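PDB 7MX5: Tol-Pal system protein TolB from Acinetobacter baumannii, which probably acts in the periplasm as part of the Tol-Pal system, helping the outer membrane invaginate during cell division and keeping it intact. Local coordinates for residues Pro129-Arg141 and Thr151-Lys163. Numbering follows the deposited sequence.
Sequences PGDFSGRIAYVLR and TLQIADTDGEQPK
Ile136, Tyr138 and Leu140 pair with Ala155, Gln153 and Thr151 in an antiparallel beta hairpin, the two middle strands of a four-stranded blade of the TolB beta-propeller; strand 391-397, from the C-terminal end of the chain, completes the blade beside 135-141. Each of these pairs exchanges two backbone hydrogen bonds, among them Ile136 N to Ala155 O at 2.7 Å. Apolar contacts line the face with Ala137, Val139, Leu152 and Ile154: Ala137 CB meets Ile154 CG1 at 3.9 Å, and Trp177 of the next blade packs on both residues.

At the Arg135 end the contact turns polar. A kink in its chain (chi2 -88°, chi3 -75°) curls Arg135 back over the second strand, laying one guanidinium face over the Ile154 carbonyl. Its NH1 has two acceptors, Gln161 O at 3.0 Å and Asp156 OD1 at 3.2 Å, the latter a salt bridge in which NH1 comes to OD1 from above the carboxylate plane. Beyond the strands, Thr157 OG1 donates to Phe132 O (2.9 Å), and a water accepts from Thr157 N and donates to Phe132 O.

On the other face, with CG between the backbone N and the carbonyl carbon (chi1 54°), the Tyr138 ring lies with one face over Gln153 CB, and Tyr138 OH donates to Gln153 OE1 at 2.6 Å.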
# COMPACT_ATOMS: atom_id res chain seq x y z
N PRO A 129 6.37 7.80 10.17
CA PRO A 129 6.85 6.41 10.11
C PRO A 129 7.13 5.98 8.68
O PRO A 129 6.32 6.19 7.78
CB PRO A 129 5.71 5.60 10.73
CG PRO A 129 4.88 6.57 11.49
CD PRO A 129 5.13 7.94 10.96
N GLY A 130 8.30 5.36 8.48
CA GLY A 130 8.64 4.85 7.17
C GLY A 130 7.78 3.66 6.78
O GLY A 130 7.24 2.94 7.62
N ASP A 131 7.66 3.46 5.47
CA ASP A 131 6.83 2.38 4.94
C ASP A 131 7.60 1.47 3.99
O ASP A 131 6.99 0.75 3.20
CB ASP A 131 5.59 2.94 4.24
CG ASP A 131 4.38 3.00 5.15
OD1 ASP A 131 4.42 2.38 6.23
OD2 ASP A 131 3.40 3.68 4.79
N PHE A 132 8.94 1.49 4.05
CA PHE A 132 9.71 0.54 3.26
C PHE A 132 9.52 -0.88 3.77
O PHE A 132 9.47 -1.83 2.98
CB PHE A 132 11.19 0.94 3.27
CG PHE A 132 11.43 2.35 2.84
CD1 PHE A 132 11.15 2.75 1.54
CD2 PHE A 132 11.92 3.29 3.73
CE1 PHE A 132 11.36 4.05 1.14
CE2 PHE A 132 12.13 4.59 3.33
CZ PHE A 132 11.85 4.97 2.04
N SER A 133 9.41 -1.04 5.08
CA SER A 133 8.92 -2.28 5.65
C SER A 133 7.40 -2.34 5.49
O SER A 133 6.71 -1.32 5.54
CB SER A 133 9.30 -2.40 7.13
OG SER A 133 10.70 -2.27 7.30
N GLY A 134 6.89 -3.55 5.29
CA GLY A 134 5.48 -3.75 5.02
C GLY A 134 5.27 -4.56 3.76
O GLY A 134 6.18 -4.81 2.97
N ARG A 135 4.02 -4.97 3.58
CA ARG A 135 3.65 -5.88 2.51
C ARG A 135 2.49 -5.32 1.70
O ARG A 135 1.68 -4.54 2.21
CB ARG A 135 3.29 -7.27 3.06
CG ARG A 135 4.34 -7.85 3.99
CD ARG A 135 5.38 -8.63 3.21
NE ARG A 135 4.86 -9.93 2.78
CZ ARG A 135 5.50 -10.77 1.99
NH1 ARG A 135 6.70 -10.49 1.51
NH2 ARG A 135 4.93 -11.93 1.67
N ILE A 136 2.43 -5.72 0.43
CA ILE A 136 1.36 -5.32 -0.47
C ILE A 136 0.82 -6.57 -1.14
O ILE A 136 1.58 -7.35 -1.72
CB ILE A 136 1.85 -4.31 -1.53
CG1 ILE A 136 2.40 -3.05 -0.87
CG2 ILE A 136 0.72 -3.96 -2.50
CD1 ILE A 136 2.84 -1.99 -1.85
N ALA A 137 -0.50 -6.76 -1.06
CA ALA A 137 -1.15 -7.88 -1.72
C ALA A 137 -1.67 -7.46 -3.08
O ALA A 137 -2.05 -6.31 -3.30
CB ALA A 137 -2.30 -8.42 -0.86
N TYR A 138 -1.69 -8.41 -4.01
CA TYR A 138 -2.13 -8.14 -5.38
C TYR A 138 -2.54 -9.46 -6.02
O TYR A 138 -2.23 -10.54 -5.52
CB TYR A 138 -1.03 -7.45 -6.19
CG TYR A 138 0.29 -8.18 -6.18
CD1 TYR A 138 1.23 -7.95 -5.19
CD2 TYR A 138 0.60 -9.10 -7.18
CE1 TYR A 138 2.44 -8.62 -5.18
CE2 TYR A 138 1.81 -9.78 -7.18
CZ TYR A 138 2.72 -9.53 -6.18
OH TYR A 138 3.93 -10.20 -6.17
N VAL A 139 -3.24 -9.35 -7.14
CA VAL A 139 -3.72 -10.50 -7.90
C VAL A 139 -3.14 -10.42 -9.31
O VAL A 139 -3.45 -9.48 -10.05
CB VAL A 139 -5.25 -10.58 -7.94
CG1 VAL A 139 -5.69 -11.78 -8.76
CG2 VAL A 139 -5.82 -10.64 -6.53
N LEU A 140 -2.32 -11.40 -9.67
CA LEU A 140 -1.78 -11.50 -11.01
C LEU A 140 -2.75 -12.26 -11.90
O LEU A 140 -3.16 -13.38 -11.57
CB LEU A 140 -0.42 -12.20 -11.00
CG LEU A 140 0.72 -11.48 -10.29
CD1 LEU A 140 1.97 -12.34 -10.26
CD2 LEU A 140 1.01 -10.14 -10.96
N ARG A 141 -3.14 -11.64 -13.01
CA ARG A 141 -4.05 -12.24 -13.98
C ARG A 141 -3.28 -12.54 -15.26
O ARG A 141 -2.73 -11.62 -15.88
CB ARG A 141 -5.24 -11.33 -14.26
CG ARG A 141 -6.06 -10.97 -13.04
CD ARG A 141 -7.26 -10.14 -13.42
NE ARG A 141 -8.01 -9.68 -12.25
CZ ARG A 141 -9.11 -8.95 -12.31
NH1 ARG A 141 -9.63 -8.57 -13.47
NH2 ARG A 141 -9.71 -8.58 -11.18
N THR A 151 -3.56 -15.47 -9.55
CA THR A 151 -2.63 -15.79 -8.48
C THR A 151 -2.65 -14.67 -7.46
O THR A 151 -2.29 -13.53 -7.78
CB THR A 151 -1.21 -16.01 -9.01
OG1 THR A 151 -1.21 -17.12 -9.92
CG2 THR A 151 -0.26 -16.30 -7.87
N LEU A 152 -3.06 -14.98 -6.23
CA LEU A 152 -3.02 -14.02 -5.13
C LEU A 152 -1.64 -14.07 -4.50
O LEU A 152 -1.20 -15.12 -4.02
CB LEU A 152 -4.10 -14.34 -4.10
CG LEU A 152 -4.12 -13.44 -2.86
CD1 LEU A 152 -4.10 -11.97 -3.24
CD2 LEU A 152 -5.33 -13.75 -2.00
N GLN A 153 -0.95 -12.93 -4.50
CA GLN A 153 0.41 -12.84 -4.00
C GLN A 153 0.52 -11.70 -3.00
O GLN A 153 -0.24 -10.73 -3.03
CB GLN A 153 1.41 -12.62 -5.13
CG GLN A 153 1.72 -13.86 -5.94
CD GLN A 153 3.08 -13.79 -6.61
OE1 GLN A 153 3.58 -12.71 -6.92
NE2 GLN A 153 3.68 -14.95 -6.85
N ILE A 154 1.49 -11.84 -2.09
CA ILE A 154 1.86 -10.79 -1.15
C ILE A 154 3.37 -10.59 -1.25
O ILE A 154 4.13 -11.56 -1.13
CB ILE A 154 1.45 -11.14 0.29
CG1 ILE A 154 -0.06 -11.31 0.40
CG2 ILE A 154 1.92 -10.06 1.25
CD1 ILE A 154 -0.53 -11.80 1.75
N ALA A 155 3.79 -9.35 -1.47
CA ALA A 155 5.20 -9.04 -1.64
C ALA A 155 5.54 -7.80 -0.83
O ALA A 155 4.67 -7.11 -0.29
CB ALA A 155 5.55 -8.83 -3.12
N ASP A 156 6.84 -7.51 -0.75
CA ASP A 156 7.30 -6.30 -0.08
C ASP A 156 6.89 -5.06 -0.88
O ASP A 156 6.37 -5.15 -2.00
CB ASP A 156 8.82 -6.34 0.10
CG ASP A 156 9.26 -7.47 1.00
OD1 ASP A 156 8.47 -7.89 1.87
OD2 ASP A 156 10.41 -7.95 0.84
N THR A 157 7.13 -3.89 -0.28
CA THR A 157 6.74 -2.64 -0.92
C THR A 157 7.52 -2.37 -2.20
O THR A 157 7.11 -1.52 -2.99
CB THR A 157 6.90 -1.48 0.05
OG1 THR A 157 8.29 -1.28 0.34
CG2 THR A 157 6.16 -1.77 1.35
N ASP A 158 8.64 -3.06 -2.42
CA ASP A 158 9.39 -2.96 -3.66
C ASP A 158 9.14 -4.14 -4.59
O ASP A 158 9.80 -4.25 -5.63
CB ASP A 158 10.89 -2.83 -3.36
CG ASP A 158 11.44 -4.01 -2.56
OD1 ASP A 158 10.65 -4.89 -2.16
OD2 ASP A 158 12.66 -4.05 -2.34
N GLY A 159 8.20 -5.02 -4.25
CA GLY A 159 7.88 -6.17 -5.06
C GLY A 159 8.74 -7.39 -4.79
O GLY A 159 8.44 -8.46 -5.34
N GLU A 160 9.78 -7.27 -3.97
CA GLU A 160 10.67 -8.39 -3.72
C GLU A 160 10.07 -9.35 -2.70
O GLU A 160 9.17 -8.99 -1.93
CB GLU A 160 12.04 -7.90 -3.25
CG GLU A 160 12.78 -7.05 -4.27
CD GLU A 160 13.27 -7.84 -5.46
OE1 GLU A 160 13.30 -9.09 -5.38
OE2 GLU A 160 13.61 -7.22 -6.49
N GLN A 161 10.60 -10.56 -2.68
CA GLN A 161 10.15 -11.63 -1.80
C GLN A 161 8.64 -11.87 -1.91
O GLN A 161 7.90 -11.67 -0.93
CB GLN A 161 10.54 -11.33 -0.35
CG GLN A 161 11.95 -10.76 -0.19
CD GLN A 161 12.66 -11.31 1.02
OE1 GLN A 161 12.46 -10.83 2.14
NE2 GLN A 161 13.50 -12.32 0.82
N PRO A 162 8.15 -12.29 -3.07
CA PRO A 162 6.72 -12.54 -3.21
C PRO A 162 6.32 -13.85 -2.55
O PRO A 162 7.06 -14.84 -2.55
CB PRO A 162 6.52 -12.60 -4.73
CG PRO A 162 7.82 -13.12 -5.24
CD PRO A 162 8.89 -12.62 -4.30
N LYS A 163 5.12 -13.85 -1.98
CA LYS A 163 4.56 -15.02 -1.30
C LYS A 163 3.21 -15.32 -1.92
O LYS A 163 2.27 -14.52 -1.80
CB LYS A 163 4.44 -14.77 0.21
CG LYS A 163 4.27 -16.02 1.07
CD LYS A 163 2.86 -16.59 0.98
CE LYS A 163 2.61 -17.66 2.03
NZ LYS A 163 2.72 -17.13 3.41
O HOH W 1 8.46 -4.17 2.50
O HOH W 2 -1.95 -15.57 -12.39